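Local coordinates for cysteine desulfurase (Fervidobacterium islandicum, PDB 6A6E), which probably catalyses the pyridoxal-phosphate-dependent removal of sulfur from L-cysteine, supplying the Suf system for iron-sulfur cluster assembly, at residues Ala82-Lys85 with Val86-Leu90. Residues are numbered along the deposited sequence; the frame is centred on the assembly and turned at random.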
loop_
_atom_site.group_PDB
_atom_site.type_symbol
_atom_site.label_atom_id
_atom_site.label_comp_id
_atom_site.label_asym_id
_atom_site.label_seq_id
_atom_site.Cartn_x
_atom_site.Cartn_y
_atom_site.Cartn_z
ATOM N N ALA A 82 15.710 -4.967 4.199
ATOM C CA ALA A 82 15.161 -3.618 4.170
ATOM C C ALA A 82 14.615 -3.198 5.544
ATOM O O ALA A 82 14.827 -2.048 5.948
ATOM C CB ALA A 82 14.114 -3.483 3.096
ATOM N N ARG A 83 13.927 -4.105 6.243
ATOM C CA ARG A 83 13.377 -3.816 7.547
ATOM C C ARG A 83 14.513 -3.368 8.486
ATOM O O ARG A 83 14.374 -2.401 9.294
ATOM C CB ARG A 83 12.655 -5.035 8.150
ATOM C CG ARG A 83 11.847 -4.711 9.406
ATOM C CD ARG A 83 11.328 -5.945 10.152
ATOM N NE ARG A 83 10.583 -6.853 9.268
ATOM C CZ ARG A 83 9.340 -6.669 8.806
ATOM N NH1 ARG A 83 8.619 -5.583 9.131
ATOM N NH2 ARG A 83 8.798 -7.578 8.010
ATOM N N GLU A 84 15.632 -4.081 8.375
ATOM C CA GLU A 84 16.802 -3.777 9.206
ATOM C C GLU A 84 17.441 -2.403 8.903
ATOM O O GLU A 84 17.863 -1.659 9.814
ATOM C CB GLU A 84 17.772 -4.970 9.131
ATOM C CG GLU A 84 19.159 -4.745 9.764
ATOM C CD GLU A 84 19.213 -4.778 11.315
ATOM O OE1 GLU A 84 20.355 -4.907 11.855
ATOM O OE2 GLU A 84 18.159 -4.673 12.003
ATOM N N LYS A 85 17.526 -2.054 7.640
ATOM C CA LYS A 85 18.021 -0.719 7.276
ATOM C C LYS A 85 17.148 0.389 7.861
ATOM O O LYS A 85 17.677 1.402 8.334
ATOM C CB LYS A 85 18.099 -0.546 5.780
ATOM C CG LYS A 85 19.018 -1.527 5.102
ATOM C CD LYS A 85 18.913 -1.383 3.580
ATOM C CE LYS A 85 19.685 -2.493 2.831
ATOM N NZ LYS A 85 19.660 -2.368 1.367
ATOM N N VAL A 86 15.828 0.171 7.894
ATOM C CA VAL A 86 14.915 1.166 8.440
ATOM C C VAL A 86 15.105 1.209 9.987
ATOM O O VAL A 86 15.117 2.279 10.598
ATOM C CB VAL A 86 13.439 0.870 8.056
ATOM C CG1 VAL A 86 12.493 1.685 8.880
ATOM C CG2 VAL A 86 13.216 1.074 6.558
ATOM N N ALA A 87 15.202 0.047 10.610
ATOM C CA ALA A 87 15.405 -0.022 12.047
ATOM C C ALA A 87 16.730 0.699 12.394
ATOM O O ALA A 87 16.749 1.489 13.313
ATOM C CB ALA A 87 15.436 -1.489 12.537
ATOM N N ASN A 88 17.797 0.471 11.641
ATOM C CA ASN A 88 19.076 1.138 11.985
ATOM C C ASN A 88 18.951 2.642 11.777
ATOM O O ASN A 88 19.484 3.395 12.527
ATOM C CB ASN A 88 20.260 0.650 11.154
ATOM C CG ASN A 88 20.639 -0.828 11.449
ATOM O OD1 ASN A 88 20.229 -1.408 12.458
ATOM N ND2 ASN A 88 21.386 -1.435 10.533
ATOM N N PHE A 89 18.217 3.067 10.762
ATOM C CA PHE A 89 18.037 4.497 10.501
ATOM C C PHE A 89 17.328 5.235 11.624
ATOM O O PHE A 89 17.554 6.450 11.799
ATOM C CB PHE A 89 17.193 4.634 9.247
ATOM C CG PHE A 89 17.060 6.033 8.737
ATOM C CD1 PHE A 89 18.152 6.687 8.210
ATOM C CD2 PHE A 89 15.820 6.655 8.700
ATOM C CE1 PHE A 89 18.022 7.963 7.713
ATOM C CE2 PHE A 89 15.677 7.917 8.129
ATOM C CZ PHE A 89 16.780 8.568 7.644
ATOM N N LEU A 90 16.408 4.542 12.329
ATOM C CA LEU A 90 15.655 5.165 13.424
ATOM C C LEU A 90 16.215 4.787 14.823
ATOM O O LEU A 90 15.660 5.145 15.835
ATOM C CB LEU A 90 14.221 4.733 13.401
ATOM C CG LEU A 90 13.406 5.145 12.135
ATOM C CD1 LEU A 90 12.013 4.622 12.303
ATOM C CD2 LEU A 90 13.301 6.652 11.880
#
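Four consecutive main-chain hydrogen bonds join A82-K85 to V86-L90 within helix 70-90, each linking residues four apart, the register of an alpha-helix. V86 N bonds to A82 O, A87 N to R83 O, N88 N to E84 O and F89 N to K85 O, the shortest being N88 N to E84 O at 2.8 Å. The N-H...O angles, all at least 150°, are compatible with regular helical bonding.

Side chains add mainly van der Waals contact with this backbone. V86 CG2, anti to its own carbonyl carbon, lies 3.6 Å from A82 O, while A87 CB sits 3.5 Å from R83 O. N88 CG comes closer still, 3.3 Å from E84 O.

On the exposed side, E84 and N88 are neighbours one turn apart. The bend in E84 at chi2 (76°) brings its carboxylate over to the N88 amide, the two planes 67° apart. The amide presents its oxygen nearest the carboxylate: E84 OE1 is 3.6 Å from N88 OD1 but 3.9 Å from N88 ND2. The pair therefore touches without a hydrogen bond and probably adds little electrostatic attraction.

The stronger polar links lead outward. R83 forms salt bridges with E284 and, within the helix, E80, and its NH1 also bonds to I97 O; K85 is paired with D301. Nonpolar surfaces are shared too: V86, A87 and L90 pack on I97, and the F89 ring meets F308 edge-to-face.

The chemistry implies a division of labour: main-chain bonds maintain the helix, whereas its charged and nonpolar side chains fasten it to strand 97-100 and helix 290-306 of this class-V aminotransferase family member.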